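Local coordinates for protein translation initiation factor eIF-2B (Pyrococcus horikoshii, PDB 1VB5) that probably takes part, as a regulatory subunit of archaeal initiation factor 2B, in exchanging GDP for GTP on initiation factor 2, at residues P3-E8 / F32-E37; S22-K27 / P60-L65; I113-F118 / F136-T141; T189-V194 / L227-V232. All coordinates share one frame; numbering follows the deposited sequence.

How the contacts relate
Contacts 1 and 2 lie in the helical part of the chain, contact 3 in the Rossmann-like sheet, and contact 4 in surface loops. Contacts 1 and 2 both use helix 21-38, their centres about 17 Å apart, and neither has a hydrogen bond between its segments. Contact 2, near the middle of the chain, is fully buried; contact 1, farther out, is only partly so. Contact 3 is also buried, but as a parallel strand pair it adds backbone bonds and a polar end. In contact 4 two loops meet and a carboxylate does much of the work. Contacts 1 and 3, about 37 Å apart between centres, stand on opposite sides of the chain's centre.

Contact 1: P3-E8 / F32-E37; sequences PERVLE and FLTLAE
Thr34 lays its methyl against two neighbours at once: CG2 reaches Arg5 CB at 3.4 Å and Val6 CG2 at 3.6 Å, so one methyl touches two consecutive residues of the facing helix. With chi1 at -67°, OG1 lies beside the backbone N and turns back along its own helix to bond with Glu30 O, which leaves CG2 anti to that N and directed across the interface. The polar group is thus satisfied at home, and the surface offered to Val6 is apolar. Val6 also brings CG2 over the backbone N of Leu35, at 3.9 Å. At the start of the other helix, Pro3, in the N-cap position, touches Leu35 CD1 with its ring atom CD at 3.9 Å, the two side chains at about a right angle. Arg5 gives mainly its CB, while the guanidinium runs outward to a long, weak ion pair with Glu38. The two short segments are nearly antiparallel, at 170°, with axes 8.9 Å apart. Helix 41-58 packs along them: Leu51 touches Val6 and Phe32, and Ala47 touches Leu35, while helix 78-106 packs on Leu33 and Ala36 of helix 21-38.

Contact 2: S22-K27 / P60-L65; sequences SWLAKK and PSMASL
Helix packing in the N-terminal helical part of the protein is illustrated here by helix 21-38, which receives the start of helix 63-71 through Leu24, Ala25, Met62, Ser64 and Leu65. The tightest meeting is between Leu24 CD1 and Met62 SD, 3.3 Å apart, with the two side chains at about a right angle. Met62 stands just before the helix, and its chain, extended beyond CG, carries the sulfur and then CE past the same leucine methyl, CE coming to 3.8 Å from Leu24 CD1. Leu65 works from one turn further on: its CD2 lies against the helix backbone, 4.0 Å from Leu24 O and 4.2 Å from Ala25 CA. The short side chain of Ala25 admits this close backbone approach, the CA atoms of Ala25 and Leu65 being 5.9 Å apart. Beside it, Ala25 CB meets Ser64 OG at 4.1 Å, a van der Waals touch. Further layers enclose the group, with Met13 of helix 4-14 on Leu24, Met92 of helix 78-106 on Ala25, and Val55 and Val58 of helix 41-58 on Leu65. Buried apolar packing without hydrogen bonds between the segments is what the core of a helical bundle is built on.

Contact 3: I113-F118 / F136-T141; sequences IITHSF and FKVILT
Ile114 and Ile139 form the apolar centre on one sheet face, Ile114 CG1 lying 4.0 Å from Ile139 CB, and Phe174 of helix 171-175 packs on both. On the other, Thr115 CG2 lies beside Leu140 CB at 3.8 Å, with Leu152 of helix 148-158 packed on both, while Ile113 CD1 comes to Phe136 CD1 at 3.9 Å. Between the two layers runs the parallel ladder of a right-handed beta-alpha-beta crossover: Lys137 O accepts from Ile113 N at 2.8 Å, Ile113 O from Ile139 N at 2.7 Å, and Ile139 O from Thr115 N at 2.9 Å. Past the ladder, with CG anti to the backbone N (chi1 175°), the His116 ring reaches Thr141, whose OG1 shares a hydrogen bond of 2.7 Å with His116 ND1 at the ring edge, near its plane. Thr141 OG1 also bonds Ser143 OG, and His116 NE2 bonds Ala198 O. Putting a leucine in place of His116 removes both ring nitrogens and would probably leave Thr141 OG1 and Ala198 O without their shared anchor. A water donates to both Ser117 O and Thr141 O. Polar groups thus gather past the C-terminal strand ends, where Rossmann-like folds commonly place ligand sites, though none is established here.

Contact 4: T189-V194 / L227-V232; sequences TKDGYV and LKSGDV
The type I turn Thr189-Gly192, which closes the hairpin of strands 187-188 and 194-197, docks its backbone on the loop 227-232 through a nearly linear bond, Lys190 N to Leu227 O at 2.7 Å and 177°. Asp191 supplies the side-chain grip, its CG between the backbone N and the carbonyl carbon (chi1 47°), which carries the carboxylate to Ser229. Asp191 OD1 accepts Ser229 N at 3.0 Å on the syn side and Thr189 OG1 at 2.6 Å on the anti side, the two donors coming from opposite faces of the carboxylate plane; OD2 takes Ser229 OG at 2.7 Å. The carboxylate is thus held at both oxygens. Thr189 OG1 in turn accepts Tyr193 N. Exchanging Asp191 for an alanine takes away the carboxylate, and is likely to leave Ser229 N, Ser229 OG and Thr189 OG1 without their common acceptor. Thr189 CG2 also meets Val232 CG2 at 3.6 Å. Lys190 CD lies 3.6 Å from Lys228 CE. Tyr193, whose ring also meets Trp256, turns a face to Ser229: Ser229 OG stands over its centre, and Ser229 CB sits 3.9 Å from the centroid of the Tyr193 ring, 27° off the normal, a CH-pi contact.

Contact 1: P3-E8 / F32-E37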
loop_
_atom_site.group_PDB
_atom_site.type_symbol
_atom_site.label_atom_id
_atom_site.label_comp_id
_atom_site.label_asym_id
_atom_site.label_seq_id
_atom_site.Cartn_x
_atom_site.Cartn_y
_atom_site.Cartn_z
ATOM N N PRO B 3 12.282 27.570 -27.655
ATOM C CA PRO B 3 11.802 26.998 -28.918
ATOM C C PRO B 3 10.591 26.094 -28.697
ATOM O O PRO B 3 10.357 25.614 -27.586
ATOM C CB PRO B 3 13.010 26.210 -29.419
ATOM C CG PRO B 3 14.165 27.000 -28.892
ATOM C CD PRO B 3 13.724 27.317 -27.484
ATOM N N GLU B 4 9.833 25.856 -29.761
ATOM C CA GLU B 4 8.651 25.009 -29.671
ATOM C C GLU B 4 9.041 23.550 -29.453
ATOM O O GLU B 4 8.398 22.839 -28.678
ATOM C CB GLU B 4 7.806 25.148 -30.943
ATOM C CG GLU B 4 6.514 24.339 -30.933
ATOM C CD GLU B 4 5.702 24.534 -29.661
ATOM O OE1 GLU B 4 5.476 25.697 -29.261
ATOM O OE2 GLU B 4 5.284 23.518 -29.064
ATOM N N ARG B 5 10.092 23.104 -30.135
ATOM C CA ARG B 5 10.549 21.727 -29.992
ATOM C C ARG B 5 10.908 21.431 -28.537
ATOM O O ARG B 5 10.574 20.369 -28.012
ATOM C CB ARG B 5 11.768 21.469 -30.879
ATOM C CG ARG B 5 11.465 21.325 -32.362
ATOM C CD ARG B 5 12.755 21.082 -33.139
ATOM N NE ARG B 5 12.527 20.791 -34.553
ATOM C CZ ARG B 5 11.915 21.610 -35.405
ATOM N NH1 ARG B 5 11.456 22.786 -34.993
ATOM N NH2 ARG B 5 11.766 21.253 -36.675
ATOM N N VAL B 6 11.590 22.374 -27.893
ATOM C CA VAL B 6 11.990 22.208 -26.501
ATOM C C VAL B 6 10.762 22.172 -25.594
ATOM O O VAL B 6 10.624 21.276 -24.761
ATOM C CB VAL B 6 12.924 23.355 -26.040
ATOM C CG1 VAL B 6 13.235 23.211 -24.553
ATOM C CG2 VAL B 6 14.212 23.330 -26.850
ATOM N N LEU B 7 9.875 23.149 -25.764
ATOM C CA LEU B 7 8.659 23.222 -24.964
ATOM C C LEU B 7 7.808 21.963 -25.104
ATOM O O LEU B 7 7.090 21.589 -24.178
ATOM C CB LEU B 7 7.825 24.441 -25.363
ATOM C CG LEU B 7 8.377 25.809 -24.959
ATOM C CD1 LEU B 7 7.425 26.900 -25.429
ATOM C CD2 LEU B 7 8.547 25.870 -23.451
ATOM N N GLU B 8 7.887 21.312 -26.262
ATOM C CA GLU B 8 7.107 20.103 -26.481
ATOM C C GLU B 8 7.717 18.920 -25.738
ATOM O O GLU B 8 6.999 18.035 -25.275
ATOM C CB GLU B 8 7.007 19.782 -27.975
ATOM C CG GLU B 8 6.015 18.664 -28.282
ATOM C CD GLU B 8 4.643 18.915 -27.661
ATOM O OE1 GLU B 8 4.019 19.953 -27.983
ATOM O OE2 GLU B 8 4.188 18.075 -26.851
ATOM N N PHE B 32 18.164 19.869 -24.172
ATOM C CA PHE B 32 19.347 20.700 -24.364
ATOM C C PHE B 32 19.948 20.503 -25.755
ATOM O O PHE B 32 20.423 21.458 -26.358
ATOM C CB PHE B 32 20.396 20.415 -23.283
ATOM C CG PHE B 32 20.044 20.981 -21.935
ATOM C CD1 PHE B 32 19.412 20.196 -20.974
ATOM C CD2 PHE B 32 20.328 22.308 -21.633
ATOM C CE1 PHE B 32 19.068 20.726 -19.730
ATOM C CE2 PHE B 32 19.988 22.849 -20.395
ATOM C CZ PHE B 32 19.355 22.055 -19.440
ATOM N N LEU B 33 19.923 19.270 -26.256
ATOM C CA LEU B 33 20.447 18.972 -27.588
ATOM C C LEU B 33 19.607 19.694 -28.632
ATOM O O LEU B 33 20.115 20.119 -29.673
ATOM C CB LEU B 33 20.411 17.466 -27.864
ATOM C CG LEU B 33 21.497 16.621 -27.201
ATOM C CD1 LEU B 33 21.221 15.146 -27.446
ATOM C CD2 LEU B 33 22.856 17.013 -27.761
ATOM N N THR B 34 18.316 19.822 -28.341
ATOM C CA THR B 34 17.374 20.498 -29.221
ATOM C C THR B 34 17.634 22.000 -29.190
ATOM O O THR B 34 17.616 22.668 -30.222
ATOM C CB THR B 34 15.918 20.223 -28.777
ATOM O OG1 THR B 34 15.618 18.835 -28.970
ATOM C CG2 THR B 34 14.937 21.073 -29.575
ATOM N N LEU B 35 17.875 22.522 -27.995
ATOM C CA LEU B 35 18.145 23.940 -27.813
ATOM C C LEU B 35 19.332 24.372 -28.682
ATOM O O LEU B 35 19.341 25.473 -29.238
ATOM C CB LEU B 35 18.458 24.210 -26.341
ATOM C CG LEU B 35 18.543 25.664 -25.883
ATOM C CD1 LEU B 35 17.169 26.304 -25.976
ATOM C CD2 LEU B 35 19.054 25.719 -24.452
ATOM N N ALA B 36 20.323 23.492 -28.800
ATOM C CA ALA B 36 21.528 23.762 -29.582
ATOM C C ALA B 36 21.298 23.822 -31.094
ATOM O O ALA B 36 22.164 24.289 -31.835
ATOM C CB ALA B 36 22.592 22.714 -29.264
ATOM N N GLU B 37 20.142 23.349 -31.553
ATOM C CA GLU B 37 19.834 23.355 -32.981
ATOM C C GLU B 37 18.885 24.482 -33.372
ATOM O O GLU B 37 18.735 24.782 -34.554
ATOM C CB GLU B 37 19.180 22.037 -33.396
ATOM C CG GLU B 37 19.904 20.783 -32.962
ATOM C CD GLU B 37 19.149 19.529 -33.362
ATOM O OE1 GLU B 37 17.926 19.463 -33.100
ATOM O OE2 GLU B 37 19.773 18.608 -33.932
#

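Contact 2: S22-K27 / P60-L65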
loop_
_atom_site.group_PDB
_atom_site.type_symbol
_atom_site.label_atom_id
_atom_site.label_comp_id
_atom_site.label_asym_id
_atom_site.label_seq_id
_atom_site.Cartn_x
_atom_site.Cartn_y
_atom_site.Cartn_z
ATOM N N SER B 22 15.474 7.711 -14.948
ATOM C CA SER B 22 16.311 7.477 -16.119
ATOM C C SER B 22 15.731 8.048 -17.415
ATOM O O SER B 22 16.363 8.874 -18.070
ATOM C CB SER B 22 16.562 5.978 -16.284
ATOM O OG SER B 22 17.289 5.716 -17.469
ATOM N N TRP B 23 14.528 7.612 -17.782
ATOM C CA TRP B 23 13.893 8.086 -19.008
ATOM C C TRP B 23 13.789 9.610 -19.051
ATOM O O TRP B 23 14.127 10.231 -20.063
ATOM C CB TRP B 23 12.495 7.487 -19.156
ATOM C CG TRP B 23 11.824 7.851 -20.455
ATOM C CD1 TRP B 23 11.990 7.237 -21.663
ATOM C CD2 TRP B 23 10.902 8.929 -20.674
ATOM N NE1 TRP B 23 11.229 7.865 -22.622
ATOM C CE2 TRP B 23 10.552 8.905 -22.044
ATOM C CE3 TRP B 23 10.339 9.913 -19.848
ATOM C CZ2 TRP B 23 9.662 9.828 -22.607
ATOM C CZ3 TRP B 23 9.453 10.832 -20.410
ATOM C CH2 TRP B 23 9.125 10.780 -21.777
ATOM N N LEU B 24 13.311 10.209 -17.962
ATOM C CA LEU B 24 13.173 11.660 -17.896
ATOM C C LEU B 24 14.510 12.339 -18.114
ATOM O O LEU B 24 14.593 13.362 -18.796
ATOM C CB LEU B 24 12.612 12.099 -16.540
ATOM C CG LEU B 24 11.112 11.948 -16.300
ATOM C CD1 LEU B 24 10.775 12.546 -14.944
ATOM C CD2 LEU B 24 10.325 12.655 -17.395
ATOM N N ALA B 25 15.555 11.770 -17.520
ATOM C CA ALA B 25 16.896 12.316 -17.654
ATOM C C ALA B 25 17.274 12.383 -19.132
ATOM O O ALA B 25 17.838 13.375 -19.591
ATOM C CB ALA B 25 17.892 11.451 -16.889
ATOM N N LYS B 26 16.949 11.327 -19.873
ATOM C CA LYS B 26 17.252 11.278 -21.298
ATOM C C LYS B 26 16.511 12.374 -22.054
ATOM O O LYS B 26 17.096 13.058 -22.891
ATOM C CB LYS B 26 16.883 9.915 -21.881
ATOM C CG LYS B 26 17.731 8.779 -21.352
ATOM C CD LYS B 26 17.410 7.470 -22.049
ATOM C CE LYS B 26 18.225 6.331 -21.456
ATOM N NZ LYS B 26 17.924 5.032 -22.119
ATOM N N LYS B 27 15.227 12.540 -21.757
ATOM C CA LYS B 27 14.424 13.565 -22.414
ATOM C C LYS B 27 14.969 14.948 -22.067
ATOM O O LYS B 27 14.956 15.856 -22.899
ATOM C CB LYS B 27 12.960 13.463 -21.973
ATOM C CG LYS B 27 12.310 12.113 -22.258
ATOM C CD LYS B 27 12.228 11.818 -23.749
ATOM C CE LYS B 27 11.302 12.794 -24.465
ATOM N NZ LYS B 27 11.133 12.440 -25.905
ATOM N N PRO B 60 10.692 18.029 -9.190
ATOM C CA PRO B 60 11.663 18.397 -8.154
ATOM C C PRO B 60 12.066 17.227 -7.253
ATOM O O PRO B 60 12.944 17.375 -6.404
ATOM C CB PRO B 60 10.943 19.501 -7.382
ATOM C CG PRO B 60 10.059 20.123 -8.425
ATOM C CD PRO B 60 9.513 18.911 -9.139
ATOM N N SER B 61 11.424 16.072 -7.435
ATOM C CA SER B 61 11.737 14.888 -6.632
ATOM C C SER B 61 12.846 14.042 -7.259
ATOM O O SER B 61 13.348 13.108 -6.635
ATOM C CB SER B 61 10.488 14.011 -6.446
ATOM O OG SER B 61 9.492 14.663 -5.671
ATOM N N MET B 62 13.222 14.361 -8.494
ATOM C CA MET B 62 14.263 13.603 -9.181
ATOM C C MET B 62 15.578 14.365 -9.270
ATOM O O MET B 62 15.690 15.370 -9.977
ATOM C CB MET B 62 13.791 13.204 -10.579
ATOM C CG MET B 62 12.712 12.133 -10.568
ATOM S SD MET B 62 12.266 11.581 -12.220
ATOM C CE MET B 62 10.968 10.384 -11.852
ATOM N N ALA B 63 16.571 13.868 -8.544
ATOM C CA ALA B 63 17.889 14.486 -8.506
ATOM C C ALA B 63 18.605 14.433 -9.850
ATOM O O ALA B 63 19.486 15.243 -10.116
ATOM C CB ALA B 63 18.742 13.811 -7.439
ATOM N N SER B 64 18.229 13.479 -10.693
ATOM C CA SER B 64 18.867 13.337 -11.993
ATOM C C SER B 64 18.666 14.598 -12.824
ATOM O O SER B 64 19.569 15.024 -13.546
ATOM C CB SER B 64 18.307 12.123 -12.735
ATOM O OG SER B 64 16.934 12.296 -13.025
ATOM N N LEU B 65 17.487 15.203 -12.713
ATOM C CA LEU B 65 17.201 16.417 -13.462
ATOM C C LEU B 65 18.049 17.579 -12.955
ATOM O O LEU B 65 18.568 18.371 -13.743
ATOM C CB LEU B 65 15.712 16.759 -13.364
ATOM C CG LEU B 65 14.790 15.680 -13.935
ATOM C CD1 LEU B 65 13.337 16.117 -13.802
ATOM C CD2 LEU B 65 15.140 15.432 -15.396
#

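Contact 3: I113-F118 / F136-T141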
loop_
_atom_site.group_PDB
_atom_site.type_symbol
_atom_site.label_atom_id
_atom_site.label_comp_id
_atom_site.label_asym_id
_atom_site.label_seq_id
_atom_site.Cartn_x
_atom_site.Cartn_y
_atom_site.Cartn_z
ATOM N N ILE B 113 13.262 -11.962 -4.667
ATOM C CA ILE B 113 13.418 -10.510 -4.652
ATOM C C ILE B 113 12.087 -9.763 -4.673
ATOM O O ILE B 113 11.245 -10.010 -5.532
ATOM C CB ILE B 113 14.242 -10.042 -5.873
ATOM C CG1 ILE B 113 15.551 -10.833 -5.956
ATOM C CG2 ILE B 113 14.527 -8.548 -5.775
ATOM C CD1 ILE B 113 16.294 -10.647 -7.280
ATOM N N ILE B 114 11.894 -8.853 -3.727
ATOM C CA ILE B 114 10.666 -8.073 -3.698
ATOM C C ILE B 114 11.042 -6.646 -4.047
ATOM O O ILE B 114 12.094 -6.149 -3.629
ATOM C CB ILE B 114 9.974 -8.116 -2.308
ATOM C CG1 ILE B 114 8.625 -7.399 -2.384
ATOM C CG2 ILE B 114 10.852 -7.460 -1.258
ATOM C CD1 ILE B 114 7.708 -7.678 -1.198
ATOM N N THR B 115 10.195 -5.992 -4.834
ATOM C CA THR B 115 10.457 -4.625 -5.244
ATOM C C THR B 115 9.139 -3.867 -5.323
ATOM O O THR B 115 8.067 -4.458 -5.171
ATOM C CB THR B 115 11.190 -4.585 -6.623
ATOM O OG1 THR B 115 11.627 -3.245 -6.898
ATOM C CG2 THR B 115 10.271 -5.063 -7.742
ATOM N N HIS B 116 9.224 -2.563 -5.567
ATOM C CA HIS B 116 8.045 -1.703 -5.631
ATOM C C HIS B 116 8.228 -0.705 -6.771
ATOM O O HIS B 116 9.344 -0.268 -7.042
ATOM C CB HIS B 116 7.881 -0.981 -4.280
ATOM C CG HIS B 116 6.780 0.036 -4.246
ATOM N ND1 HIS B 116 5.475 -0.264 -4.570
ATOM C CD2 HIS B 116 6.791 1.347 -3.907
ATOM C CE1 HIS B 116 4.729 0.818 -4.435
ATOM N NE2 HIS B 116 5.502 1.810 -4.033
ATOM N N SER B 117 7.131 -0.374 -7.445
ATOM C CA SER B 117 7.141 0.562 -8.565
ATOM C C SER B 117 8.028 0.074 -9.722
ATOM O O SER B 117 8.371 -1.106 -9.794
ATOM C CB SER B 117 7.609 1.936 -8.088
ATOM O OG SER B 117 7.403 2.915 -9.089
ATOM N N PHE B 118 8.385 0.984 -10.626
ATOM C CA PHE B 118 9.224 0.643 -11.771
ATOM C C PHE B 118 10.518 1.445 -11.795
ATOM O O PHE B 118 10.513 2.666 -11.647
ATOM C CB PHE B 118 8.481 0.878 -13.092
ATOM C CG PHE B 118 9.334 0.622 -14.320
ATOM C CD1 PHE B 118 9.674 -0.675 -14.688
ATOM C CD2 PHE B 118 9.843 1.686 -15.066
ATOM C CE1 PHE B 118 10.512 -0.919 -15.780
ATOM C CE2 PHE B 118 10.683 1.460 -16.163
ATOM C CZ PHE B 118 11.021 0.151 -16.521
ATOM N N PHE B 136 16.113 -17.256 -9.396
ATOM C CA PHE B 136 15.385 -16.473 -8.413
ATOM C C PHE B 136 13.981 -16.154 -8.906
ATOM O O PHE B 136 13.646 -16.408 -10.066
ATOM C CB PHE B 136 16.148 -15.176 -8.125
ATOM C CG PHE B 136 16.384 -14.328 -9.345
ATOM C CD1 PHE B 136 15.409 -13.447 -9.796
ATOM C CD2 PHE B 136 17.580 -14.423 -10.055
ATOM C CE1 PHE B 136 15.618 -12.671 -10.934
ATOM C CE2 PHE B 136 17.800 -13.651 -11.194
ATOM C CZ PHE B 136 16.819 -12.774 -11.636
ATOM N N LYS B 137 13.166 -15.604 -8.011
ATOM C CA LYS B 137 11.797 -15.223 -8.326
ATOM C C LYS B 137 11.629 -13.784 -7.865
ATOM O O LYS B 137 12.327 -13.330 -6.957
ATOM C CB LYS B 137 10.796 -16.114 -7.580
ATOM C CG LYS B 137 10.941 -17.602 -7.859
ATOM C CD LYS B 137 10.011 -18.426 -6.973
ATOM C CE LYS B 137 10.306 -19.919 -7.095
ATOM N NZ LYS B 137 9.455 -20.741 -6.179
ATOM N N VAL B 138 10.698 -13.072 -8.481
ATOM C CA VAL B 138 10.463 -11.690 -8.120
ATOM C C VAL B 138 9.026 -11.427 -7.676
ATOM O O VAL B 138 8.075 -11.943 -8.256
ATOM C CB VAL B 138 10.780 -10.751 -9.302
ATOM C CG1 VAL B 138 10.559 -9.300 -8.892
ATOM C CG2 VAL B 138 12.214 -10.965 -9.763
ATOM N N ILE B 139 8.887 -10.630 -6.624
ATOM C CA ILE B 139 7.580 -10.240 -6.122
ATOM C C ILE B 139 7.574 -8.741 -6.345
ATOM O O ILE B 139 8.491 -8.042 -5.911
ATOM C CB ILE B 139 7.416 -10.551 -4.612
ATOM C CG1 ILE B 139 7.564 -12.057 -4.375
ATOM C CG2 ILE B 139 6.054 -10.076 -4.132
ATOM C CD1 ILE B 139 7.651 -12.458 -2.912
ATOM N N LEU B 140 6.562 -8.245 -7.046
ATOM C CA LEU B 140 6.478 -6.820 -7.324
ATOM C C LEU B 140 5.058 -6.303 -7.153
ATOM O O LEU B 140 4.097 -7.054 -7.274
ATOM C CB LEU B 140 6.966 -6.554 -8.744
ATOM C CG LEU B 140 6.164 -7.259 -9.835
ATOM C CD1 LEU B 140 5.219 -6.261 -10.486
ATOM C CD2 LEU B 140 7.113 -7.846 -10.863
ATOM N N THR B 141 4.935 -5.010 -6.879
ATOM C CA THR B 141 3.634 -4.393 -6.675
ATOM C C THR B 141 3.124 -3.770 -7.962
ATOM O O THR B 141 3.913 -3.351 -8.805
ATOM C CB THR B 141 3.704 -3.276 -5.617
ATOM O OG1 THR B 141 4.519 -2.204 -6.112
ATOM C CG2 THR B 141 4.296 -3.796 -4.334
HETATM O O HOH W 1 6.782 -3.190 -8.611
#

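Contact 4: T189-V194 / L227-V232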
loop_
_atom_site.group_PDB
_atom_site.type_symbol
_atom_site.label_atom_id
_atom_site.label_comp_id
_atom_site.label_asym_id
_atom_site.label_seq_id
_atom_site.Cartn_x
_atom_site.Cartn_y
_atom_site.Cartn_z
ATOM N N THR B 189 19.065 12.024 -0.783
ATOM C CA THR B 189 19.300 13.335 -0.194
ATOM C C THR B 189 20.718 13.471 0.337
ATOM O O THR B 189 21.465 12.497 0.416
ATOM C CB THR B 189 18.305 13.632 0.955
ATOM O OG1 THR B 189 18.499 12.695 2.022
ATOM C CG2 THR B 189 16.875 13.523 0.457
ATOM N N LYS B 190 21.080 14.697 0.695
ATOM C CA LYS B 190 22.403 14.986 1.222
ATOM C C LYS B 190 22.661 14.224 2.522
ATOM O O LYS B 190 23.786 13.806 2.783
ATOM C CB LYS B 190 22.548 16.489 1.474
ATOM C CG LYS B 190 23.943 16.898 1.896
ATOM C CD LYS B 190 24.019 18.365 2.265
ATOM C CE LYS B 190 25.429 18.725 2.721
ATOM N NZ LYS B 190 25.528 20.146 3.166
ATOM N N ASP B 191 21.624 14.047 3.340
ATOM C CA ASP B 191 21.796 13.335 4.602
ATOM C C ASP B 191 21.568 11.817 4.523
ATOM O O ASP B 191 21.458 11.139 5.541
ATOM C CB ASP B 191 20.932 13.976 5.713
ATOM C CG ASP B 191 19.490 14.245 5.280
ATOM O OD1 ASP B 191 19.181 14.157 4.073
ATOM O OD2 ASP B 191 18.660 14.561 6.165
ATOM N N GLY B 192 21.507 11.287 3.302
ATOM C CA GLY B 192 21.366 9.850 3.133
ATOM C C GLY B 192 19.991 9.214 3.095
ATOM O O GLY B 192 19.882 7.989 3.158
ATOM N N TYR B 193 18.944 10.022 2.999
ATOM C CA TYR B 193 17.590 9.491 2.939
ATOM C C TYR B 193 17.264 9.198 1.483
ATOM O O TYR B 193 17.845 9.799 0.568
ATOM C CB TYR B 193 16.595 10.496 3.529
ATOM C CG TYR B 193 16.658 10.590 5.041
ATOM C CD1 TYR B 193 17.868 10.825 5.693
ATOM C CD2 TYR B 193 15.510 10.439 5.821
ATOM C CE1 TYR B 193 17.939 10.906 7.089
ATOM C CE2 TYR B 193 15.568 10.517 7.224
ATOM C CZ TYR B 193 16.786 10.749 7.846
ATOM O OH TYR B 193 16.867 10.810 9.221
ATOM N N VAL B 194 16.342 8.268 1.267
ATOM C CA VAL B 194 15.967 7.866 -0.081
ATOM C C VAL B 194 14.571 8.318 -0.473
ATOM O O VAL B 194 13.590 8.000 0.200
ATOM C CB VAL B 194 16.039 6.331 -0.235
ATOM C CG1 VAL B 194 15.695 5.929 -1.672
ATOM C CG2 VAL B 194 17.420 5.837 0.149
ATOM N N LEU B 227 20.389 19.133 -1.047
ATOM C CA LEU B 227 19.056 18.979 -0.476
ATOM C C LEU B 227 18.975 17.933 0.640
ATOM O O LEU B 227 19.354 16.778 0.447
ATOM C CB LEU B 227 18.068 18.635 -1.596
ATOM C CG LEU B 227 16.567 18.737 -1.338
ATOM C CD1 LEU B 227 16.184 20.160 -0.950
ATOM C CD2 LEU B 227 15.837 18.323 -2.600
ATOM N N LYS B 228 18.489 18.356 1.807
ATOM C CA LYS B 228 18.332 17.470 2.963
ATOM C C LYS B 228 16.911 16.899 2.968
ATOM O O LYS B 228 15.998 17.491 2.401
ATOM C CB LYS B 228 18.582 18.235 4.270
ATOM C CG LYS B 228 20.042 18.628 4.533
ATOM C CD LYS B 228 20.909 17.399 4.823
ATOM C CE LYS B 228 22.282 17.773 5.393
ATOM N NZ LYS B 228 23.123 16.573 5.714
ATOM N N SER B 229 16.734 15.749 3.613
ATOM C CA SER B 229 15.437 15.083 3.677
ATOM C C SER B 229 14.281 16.000 4.066
ATOM O O SER B 229 13.233 16.000 3.416
ATOM C CB SER B 229 15.505 13.910 4.659
ATOM O OG SER B 229 15.957 14.341 5.932
ATOM N N GLY B 230 14.474 16.782 5.121
ATOM C CA GLY B 230 13.426 17.673 5.581
ATOM C C GLY B 230 12.990 18.762 4.615
ATOM O O GLY B 230 11.938 19.376 4.812
ATOM N N ASP B 231 13.772 19.008 3.569
ATOM C CA ASP B 231 13.422 20.057 2.617
ATOM C C ASP B 231 12.960 19.543 1.257
ATOM O O ASP B 231 12.658 20.329 0.360
ATOM C CB ASP B 231 14.609 21.005 2.434
ATOM C CG ASP B 231 15.009 21.693 3.729
ATOM O OD1 ASP B 231 14.138 22.345 4.345
ATOM O OD2 ASP B 231 16.188 21.582 4.133
ATOM N N VAL B 232 12.891 18.226 1.111
ATOM C CA VAL B 232 12.474 17.626 -0.151
ATOM C C VAL B 232 11.038 17.967 -0.550
ATOM O O VAL B 232 10.145 18.032 0.297
ATOM C CB VAL B 232 12.614 16.090 -0.100
ATOM C CG1 VAL B 232 12.035 15.466 -1.363
ATOM C CG2 VAL B 232 14.077 15.714 0.054
#